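Local coordinates for protein ubiquitin-activating enzyme E1-like (Saccharomyces cerevisiae, PDB 3ONH) that acts, together with AOS1, as the E1 enzyme that activates the ubiquitin-like modifier SMT3 at the expense of ATP, this fragment being its ubiquitin-fold domain, at residues I66-D78 with R86-E98. Sequence-based numbering, arbitrary orientation.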
ATOM      1  N   ILE A  66       4.239  11.057  -5.779  1.00 13.65           N
ATOM      2  CA  ILE A  66       5.083   9.967  -6.258  1.00 11.45           C
ATOM      3  C   ILE A  66       4.421   9.251  -7.430  1.00  7.10           C
ATOM      4  O   ILE A  66       4.791   8.140  -7.788  1.00  7.88           O
ATOM      5  CB  ILE A  66       5.408   8.954  -5.155  1.00  5.61           C
ATOM      6  CG1 ILE A  66       4.131   8.277  -4.678  1.00  7.20           C
ATOM      7  CG2 ILE A  66       6.115   9.633  -4.001  1.00  4.74           C
ATOM      8  CD1 ILE A  66       4.344   7.351  -3.508  1.00  8.97           C
ATOM      9  N   ASN A  67       3.433   9.908  -8.014  1.00 17.14           N
ATOM     10  CA  ASN A  67       2.815   9.455  -9.244  1.00 12.67           C
ATOM     11  C   ASN A  67       2.030   8.157  -9.143  1.00 12.13           C
ATOM     12  O   ASN A  67       2.139   7.281 -10.000  1.00 16.00           O
ATOM     13  CB  ASN A  67       3.853   9.357 -10.352  1.00  7.85           C
ATOM     14  CG  ASN A  67       3.421  10.092 -11.582  1.00 23.01           C
ATOM     15  OD1 ASN A  67       4.043  11.074 -11.982  1.00 66.05           O
ATOM     16  ND2 ASN A  67       2.324   9.649 -12.176  1.00 10.75           N
ATOM     17  N   LEU A  68       1.249   8.037  -8.083  1.00 12.54           N
ATOM     18  CA  LEU A  68       0.266   6.975  -7.995  1.00 12.20           C
ATOM     19  C   LEU A  68      -1.064   7.613  -8.334  1.00 10.98           C
ATOM     20  O   LEU A  68      -1.256   8.795  -8.091  1.00 15.09           O
ATOM     21  CB  LEU A  68       0.223   6.404  -6.584  1.00 11.32           C
ATOM     22  CG  LEU A  68       1.475   5.688  -6.087  1.00 11.20           C
ATOM     23  CD1 LEU A  68       1.324   5.360  -4.612  1.00 14.43           C
ATOM     24  CD2 LEU A  68       1.737   4.435  -6.902  1.00 13.43           C
ATOM     25  N   GLY A  69      -1.980   6.847  -8.907  1.00  9.72           N
ATOM     26  CA  GLY A  69      -3.287   7.388  -9.227  1.00  9.93           C
ATOM     27  C   GLY A  69      -4.318   6.307  -9.467  1.00  5.93           C
ATOM     28  O   GLY A  69      -4.084   5.134  -9.179  1.00 13.75           O
ATOM     29  N   ASN A  70      -5.465   6.706  -9.992  1.00  7.86           N
ATOM     30  CA  ASN A  70      -6.523   5.749 -10.273  1.00 13.38           C
ATOM     31  C   ASN A  70      -6.015   4.605 -11.132  1.00  4.99           C
ATOM     32  O   ASN A  70      -5.433   4.832 -12.186  1.00 10.80           O
ATOM     33  CB  ASN A  70      -7.683   6.442 -10.971  1.00 22.64           C
ATOM     34  CG  ASN A  70      -8.833   5.515 -11.224  1.00 13.02           C
ATOM     35  OD1 ASN A  70      -9.459   5.026 -10.291  1.00  9.86           O
ATOM     36  ND2 ASN A  70      -9.121   5.262 -12.494  1.00 13.39           N
ATOM     37  N   GLY A  71      -6.206   3.374 -10.669  1.00  6.48           N
ATOM     38  CA  GLY A  71      -5.845   2.216 -11.461  1.00 11.23           C
ATOM     39  C   GLY A  71      -4.454   1.703 -11.172  1.00  9.45           C
ATOM     40  O   GLY A  71      -4.052   0.660 -11.679  1.00 11.77           O
ATOM     41  N   SER A  72      -3.705   2.447 -10.363  1.00 14.31           N
ATOM     42  CA  SER A  72      -2.397   1.985  -9.928  1.00  7.87           C
ATOM     43  C   SER A  72      -2.594   0.750  -9.082  1.00  6.03           C
ATOM     44  O   SER A  72      -3.577   0.633  -8.358  1.00  8.93           O
ATOM     45  CB  SER A  72      -1.671   3.048  -9.105  1.00  8.41           C
ATOM     46  OG  SER A  72      -1.193   4.099  -9.917  1.00 11.87           O
ATOM     47  N   ILE A  73      -1.653  -0.177  -9.184  1.00  7.68           N
ATOM     48  CA  ILE A  73      -1.663  -1.361  -8.354  1.00  7.73           C
ATOM     49  C   ILE A  73      -0.408  -1.359  -7.489  1.00 15.85           C
ATOM     50  O   ILE A  73       0.710  -1.247  -7.994  1.00 18.86           O
ATOM     51  CB  ILE A  73      -1.742  -2.627  -9.210  1.00  9.42           C
ATOM     52  CG1 ILE A  73      -3.143  -2.753  -9.807  1.00  9.32           C
ATOM     53  CG2 ILE A  73      -1.404  -3.853  -8.381  1.00 14.55           C
ATOM     54  CD1 ILE A  73      -3.431  -4.093 -10.438  1.00 27.24           C
ATOM     55  N   ILE A  74      -0.602  -1.457  -6.180  1.00 12.66           N
ATOM     56  CA  ILE A  74       0.512  -1.461  -5.246  1.00  9.04           C
ATOM     57  C   ILE A  74       0.723  -2.858  -4.700  1.00  7.37           C
ATOM     58  O   ILE A  74      -0.235  -3.540  -4.357  1.00  9.34           O
ATOM     59  CB  ILE A  74       0.254  -0.498  -4.076  1.00 10.61           C
ATOM     60  CG1 ILE A  74       0.138   0.927  -4.597  1.00 13.87           C
ATOM     61  CG2 ILE A  74       1.368  -0.589  -3.063  1.00 45.90           C
ATOM     62  CD1 ILE A  74       1.219   1.284  -5.565  1.00 24.29           C
ATOM     63  N   LEU A  75       1.979  -3.292  -4.640  1.00 10.88           N
ATOM     64  CA  LEU A  75       2.316  -4.576  -4.043  1.00 14.18           C
ATOM     65  C   LEU A  75       3.036  -4.354  -2.719  1.00 17.04           C
ATOM     66  O   LEU A  75       4.097  -3.742  -2.675  1.00  9.98           O
ATOM     67  CB  LEU A  75       3.192  -5.405  -4.980  1.00  4.40           C
ATOM     68  CG  LEU A  75       3.626  -6.756  -4.424  1.00  7.05           C
ATOM     69  CD1 LEU A  75       2.456  -7.725  -4.393  1.00 12.75           C
ATOM     70  CD2 LEU A  75       4.755  -7.320  -5.250  1.00 14.57           C
ATOM     71  N   PHE A  76       2.459  -4.864  -1.641  1.00  7.11           N
ATOM     72  CA  PHE A  76       2.955  -4.591  -0.305  1.00  4.01           C
ATOM     73  C   PHE A  76       3.450  -5.891   0.301  1.00  6.29           C
ATOM     74  O   PHE A  76       2.659  -6.808   0.520  1.00  9.50           O
ATOM     75  CB  PHE A  76       1.819  -4.021   0.538  1.00 11.44           C
ATOM     76  CG  PHE A  76       2.274  -3.302   1.767  1.00  8.77           C
ATOM     77  CD1 PHE A  76       2.418  -1.924   1.766  1.00 19.37           C
ATOM     78  CD2 PHE A  76       2.540  -3.997   2.931  1.00 13.00           C
ATOM     79  CE1 PHE A  76       2.828  -1.250   2.902  1.00 10.66           C
ATOM     80  CE2 PHE A  76       2.950  -3.331   4.069  1.00 10.91           C
ATOM     81  CZ  PHE A  76       3.098  -1.956   4.055  1.00 24.23           C
ATOM     82  N   SER A  77       4.753  -5.969   0.564  1.00 10.20           N
ATOM     83  CA  SER A  77       5.390  -7.215   0.958  1.00  9.24           C
ATOM     84  C   SER A  77       6.083  -7.190   2.321  1.00  8.02           C
ATOM     85  O   SER A  77       6.482  -6.138   2.819  1.00 13.52           O
ATOM     86  CB  SER A  77       6.417  -7.632  -0.097  1.00 13.50           C
ATOM     87  OG  SER A  77       5.816  -7.810  -1.361  1.00 11.34           O
ATOM     88  N   ASP A  78       6.235  -8.384   2.891  1.00 12.02           N
ATOM     89  CA  ASP A  78       6.938  -8.616   4.155  1.00 20.00           C
ATOM     90  C   ASP A  78       8.426  -8.855   3.888  1.00 12.11           C
ATOM     91  O   ASP A  78       8.798  -9.780   3.165  1.00 15.73           O
ATOM     92  CB  ASP A  78       6.293  -9.824   4.866  1.00 14.70           C
ATOM     93  CG  ASP A  78       7.128 -10.378   6.025  1.00 35.37           C
ATOM     94  OD1 ASP A  78       8.370 -10.243   6.021  1.00 28.36           O
ATOM     95  OD2 ASP A  78       6.529 -10.985   6.940  1.00 15.87           O
ATOM     96  N   ARG A  86       4.110 -12.630   6.276  1.00 13.79           N
ATOM     97  CA  ARG A  86       2.744 -12.222   5.997  1.00 13.60           C
ATOM     98  C   ARG A  86       2.588 -12.236   4.477  1.00 19.16           C
ATOM     99  O   ARG A  86       3.371 -11.617   3.768  1.00 15.00           O
ATOM    100  CB  ARG A  86       2.473 -10.823   6.558  1.00 10.24           C
ATOM    101  CG  ARG A  86       1.053 -10.323   6.354  1.00 17.84           C
ATOM    102  CD  ARG A  86       0.045 -11.153   7.128  1.00 15.55           C
ATOM    103  NE  ARG A  86       0.328 -11.135   8.556  1.00 15.64           N
ATOM    104  CZ  ARG A  86      -0.361 -11.824   9.454  1.00 12.82           C
ATOM    105  NH1 ARG A  86      -1.370 -12.584   9.063  1.00  8.36           N
ATOM    106  NH2 ARG A  86      -0.037 -11.757  10.736  1.00 18.54           N
ATOM    107  N   LYS A  87       1.594 -12.959   3.977  1.00 12.11           N
ATOM    108  CA  LYS A  87       1.371 -13.042   2.540  1.00 12.84           C
ATOM    109  C   LYS A  87       1.267 -11.654   1.910  1.00  8.35           C
ATOM    110  O   LYS A  87       0.624 -10.771   2.458  1.00  9.03           O
ATOM    111  CB  LYS A  87       0.107 -13.848   2.255  1.00 19.56           C
ATOM    112  CG  LYS A  87      -0.128 -14.147   0.785  1.00 16.17           C
ATOM    113  CD  LYS A  87      -1.224 -15.189   0.630  1.00 12.64           C
ATOM    114  CE  LYS A  87      -1.592 -15.425  -0.820  1.00 15.06           C
ATOM    115  NZ  LYS A  87      -2.797 -16.286  -0.914  1.00 17.68           N
ATOM    116  N   ALA A  88       1.900 -11.472   0.756  1.00  9.85           N
ATOM    117  CA  ALA A  88       1.893 -10.178   0.082  1.00 17.59           C
ATOM    118  C   ALA A  88       0.491  -9.842  -0.391  1.00  5.46           C
ATOM    119  O   ALA A  88      -0.328 -10.730  -0.592  1.00  8.85           O
ATOM    120  CB  ALA A  88       2.868 -10.177  -1.094  1.00 11.27           C
ATOM    121  N   ILE A  89       0.212  -8.556  -0.567  1.00  2.95           N
ATOM    122  CA  ILE A  89      -1.095  -8.148  -1.035  1.00  6.45           C
ATOM    123  C   ILE A  89      -0.956  -7.140  -2.170  1.00  8.82           C
ATOM    124  O   ILE A  89      -0.103  -6.261  -2.126  1.00  9.80           O
ATOM    125  CB  ILE A  89      -1.926  -7.570   0.117  1.00  4.56           C
ATOM    126  CG1 ILE A  89      -3.338  -7.224  -0.357  1.00 11.20           C
ATOM    127  CG2 ILE A  89      -1.247  -6.344   0.707  1.00 12.44           C
ATOM    128  CD1 ILE A  89      -4.258  -6.749   0.749  1.00 12.30           C
ATOM    129  N   GLU A  90      -1.781  -7.300  -3.200  1.00 11.35           N
ATOM    130  CA  GLU A  90      -1.832  -6.354  -4.300  1.00  3.78           C
ATOM    131  C   GLU A  90      -3.075  -5.519  -4.136  1.00  5.50           C
ATOM    132  O   GLU A  90      -4.188  -6.038  -4.192  1.00  5.58           O
ATOM    133  CB  GLU A  90      -1.879  -7.067  -5.649  1.00  8.43           C
ATOM    134  CG  GLU A  90      -0.524  -7.532  -6.159  1.00 18.46           C
ATOM    135  CD  GLU A  90      -0.494  -7.701  -7.675  1.00 25.39           C
ATOM    136  OE1 GLU A  90      -1.375  -7.131  -8.351  1.00 30.07           O
ATOM    137  OE2 GLU A  90       0.406  -8.397  -8.192  1.00 41.46           O
ATOM    138  N   LEU A  91      -2.881  -4.225  -3.926  1.00  8.89           N
ATOM    139  CA  LEU A  91      -3.990  -3.308  -3.720  1.00  7.15           C
ATOM    140  C   LEU A  91      -4.203  -2.385  -4.918  1.00 12.23           C
ATOM    141  O   LEU A  91      -3.306  -1.642  -5.323  1.00 12.88           O
ATOM    142  CB  LEU A  91      -3.781  -2.491  -2.440  1.00 11.83           C
ATOM    143  CG  LEU A  91      -3.797  -3.289  -1.135  1.00 13.76           C
ATOM    144  CD1 LEU A  91      -3.199  -2.495  -0.012  1.00 10.11           C
ATOM    145  CD2 LEU A  91      -5.206  -3.708  -0.797  1.00 10.33           C
ATOM    146  N   PHE A  92      -5.411  -2.445  -5.467  1.00 13.94           N
ATOM    147  CA  PHE A  92      -5.824  -1.605  -6.575  1.00  6.91           C
ATOM    148  C   PHE A  92      -6.335  -0.277  -6.026  1.00  8.15           C
ATOM    149  O   PHE A  92      -7.202  -0.263  -5.161  1.00 11.00           O
ATOM    150  CB  PHE A  92      -6.944  -2.312  -7.347  1.00  4.48           C
ATOM    151  CG  PHE A  92      -7.388  -1.588  -8.589  1.00 13.11           C
ATOM    152  CD1 PHE A  92      -6.900  -1.960  -9.831  1.00 18.07           C
ATOM    153  CD2 PHE A  92      -8.304  -0.550  -8.521  1.00 28.18           C
ATOM    154  CE1 PHE A  92      -7.304  -1.302 -10.978  1.00  6.87           C
ATOM    155  CE2 PHE A  92      -8.710   0.117  -9.669  1.00 13.04           C
ATOM    156  CZ  PHE A  92      -8.208  -0.267 -10.897  1.00 11.98           C
ATOM    157  N   LEU A  93      -5.797   0.832  -6.525  1.00  8.82           N
ATOM    158  CA  LEU A  93      -6.244   2.154  -6.104  1.00  5.05           C
ATOM    159  C   LEU A  93      -7.432   2.621  -6.931  1.00  9.76           C
ATOM    160  O   LEU A  93      -7.300   2.944  -8.115  1.00 10.13           O
ATOM    161  CB  LEU A  93      -5.117   3.190  -6.207  1.00  7.52           C
ATOM    162  CG  LEU A  93      -3.804   2.882  -5.490  1.00 16.19           C
ATOM    163  CD1 LEU A  93      -2.889   4.100  -5.506  1.00 14.04           C
ATOM    164  CD2 LEU A  93      -4.089   2.457  -4.062  1.00 26.72           C
ATOM    165  N   ASP A  94      -8.592   2.656  -6.289  1.00  5.06           N
ATOM    166  CA  ASP A  94      -9.837   3.105  -6.918  1.00 13.68           C
ATOM    167  C   ASP A  94     -10.170   4.539  -6.509  1.00 39.41           C
ATOM    168  O   ASP A  94     -10.851   4.774  -5.510  1.00 19.88           O
ATOM    169  CB  ASP A  94     -10.977   2.153  -6.539  1.00 14.41           C
ATOM    170  CG  ASP A  94     -12.336   2.633  -7.016  1.00 33.08           C
ATOM    171  OD1 ASP A  94     -12.395   3.579  -7.828  1.00 34.57           O
ATOM    172  OD2 ASP A  94     -13.353   2.051  -6.578  1.00 24.89           O
ATOM    173  N   VAL A  95      -9.676   5.498  -7.286  1.00 11.40           N
ATOM    174  CA  VAL A  95      -9.927   6.904  -7.022  1.00 15.95           C
ATOM    175  C   VAL A  95     -11.251   7.316  -7.670  1.00 32.55           C
ATOM    176  O   VAL A  95     -11.358   7.417  -8.891  1.00 27.93           O
ATOM    177  CB  VAL A  95      -8.762   7.763  -7.518  1.00 10.57           C
ATOM    178  CG1 VAL A  95      -9.098   9.241  -7.417  1.00 37.80           C
ATOM    179  CG2 VAL A  95      -7.511   7.434  -6.720  1.00  5.79           C
ATOM    180  N   ASP A  96     -12.258   7.541  -6.836  1.00 61.18           N
ATOM    181  CA  ASP A  96     -13.627   7.678  -7.314  1.00 88.44           C
ATOM    182  C   ASP A  96     -14.261   9.030  -6.988  1.00111.20           C
ATOM    183  O   ASP A  96     -14.132   9.541  -5.875  1.00118.55           O
ATOM    184  CB  ASP A  96     -14.475   6.545  -6.732  1.00 94.44           C
ATOM    185  CG  ASP A  96     -15.926   6.633  -7.141  1.00105.19           C
ATOM    186  OD1 ASP A  96     -16.223   7.261  -8.176  1.00117.28           O
ATOM    187  OD2 ASP A  96     -16.770   6.060  -6.422  1.00103.47           O
ATOM    188  N   ASP A  97     -14.944   9.597  -7.976  1.00128.34           N
ATOM    189  CA  ASP A  97     -15.771  10.777  -7.772  1.00125.35           C
ATOM    190  C   ASP A  97     -17.228  10.407  -8.033  1.00128.63           C
ATOM    191  O   ASP A  97     -17.564   9.870  -9.089  1.00132.08           O
ATOM    192  CB  ASP A  97     -15.335  11.913  -8.697  1.00121.63           C
ATOM    193  N   GLU A  98     -18.088  10.704  -7.068  1.00132.16           N
ATOM    194  CA  GLU A  98     -17.665  11.430  -5.883  1.00138.64           C
ATOM    195  C   GLU A  98     -17.770  10.598  -4.613  1.00124.69           C
ATOM    196  O   GLU A  98     -18.843  10.482  -4.024  1.00119.48           O
ATOM    197  CB  GLU A  98     -18.470  12.712  -5.740  1.00162.40           C
TER
HETATM  198  O   HOH W   1       4.793 -10.664   1.775  1.00 10.94           O
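The antiparallel hairpin of strands 73-78 and 84-95 belongs to the beta sheet of the ubiquitin-fold domain of UBA2. Paired bonds join I74 to L91 and F76 to I89, the I74 N to L91 O bond being 2.8 Å long. The ladder runs on into the type II turn G69-S72, where L93 N meets S72 O and G71 N meets L93 O, the latter almost perfectly straight (178°). N70 closes this end: with CG anti to the backbone N, its amide is turned across to the V95 backbone. There OD1 takes V95 N on an in-plane lone pair at 3.0 Å, though the bond is bent. Beside the turn, F92 lays one ring face against G71, whose CA is 3.5 Å from CZ, while I73 CG1 approaches CD1 of the same ring obliquely at 3.8 Å. An alanine in place of F92 is likely to strip the cover from G71 and leave I73 CG1 without its aromatic neighbour. Further along this face, L75 CD1 rests on E90 CG (3.5 Å), and the E90 carboxylate reaches past I73 CG2 to a salt bridge with R7. At the far end D78 OD2 accepts R86 N on its anti side at 3.0 Å, the donor standing well out of the carboxylate plane; OD1 takes G81 N, and a water bridges D78 N to R86 O. The opposite face, bearing I74, F76, I89 and L91, turns to the interior: F76 and L91 pack on I29 of helix 22-33, and F76 also meets the Y35 ring. Strand 39-43 flanks strand 73-78, and strand 6-12 runs parallel to strand 84-95, placing the hairpin between them.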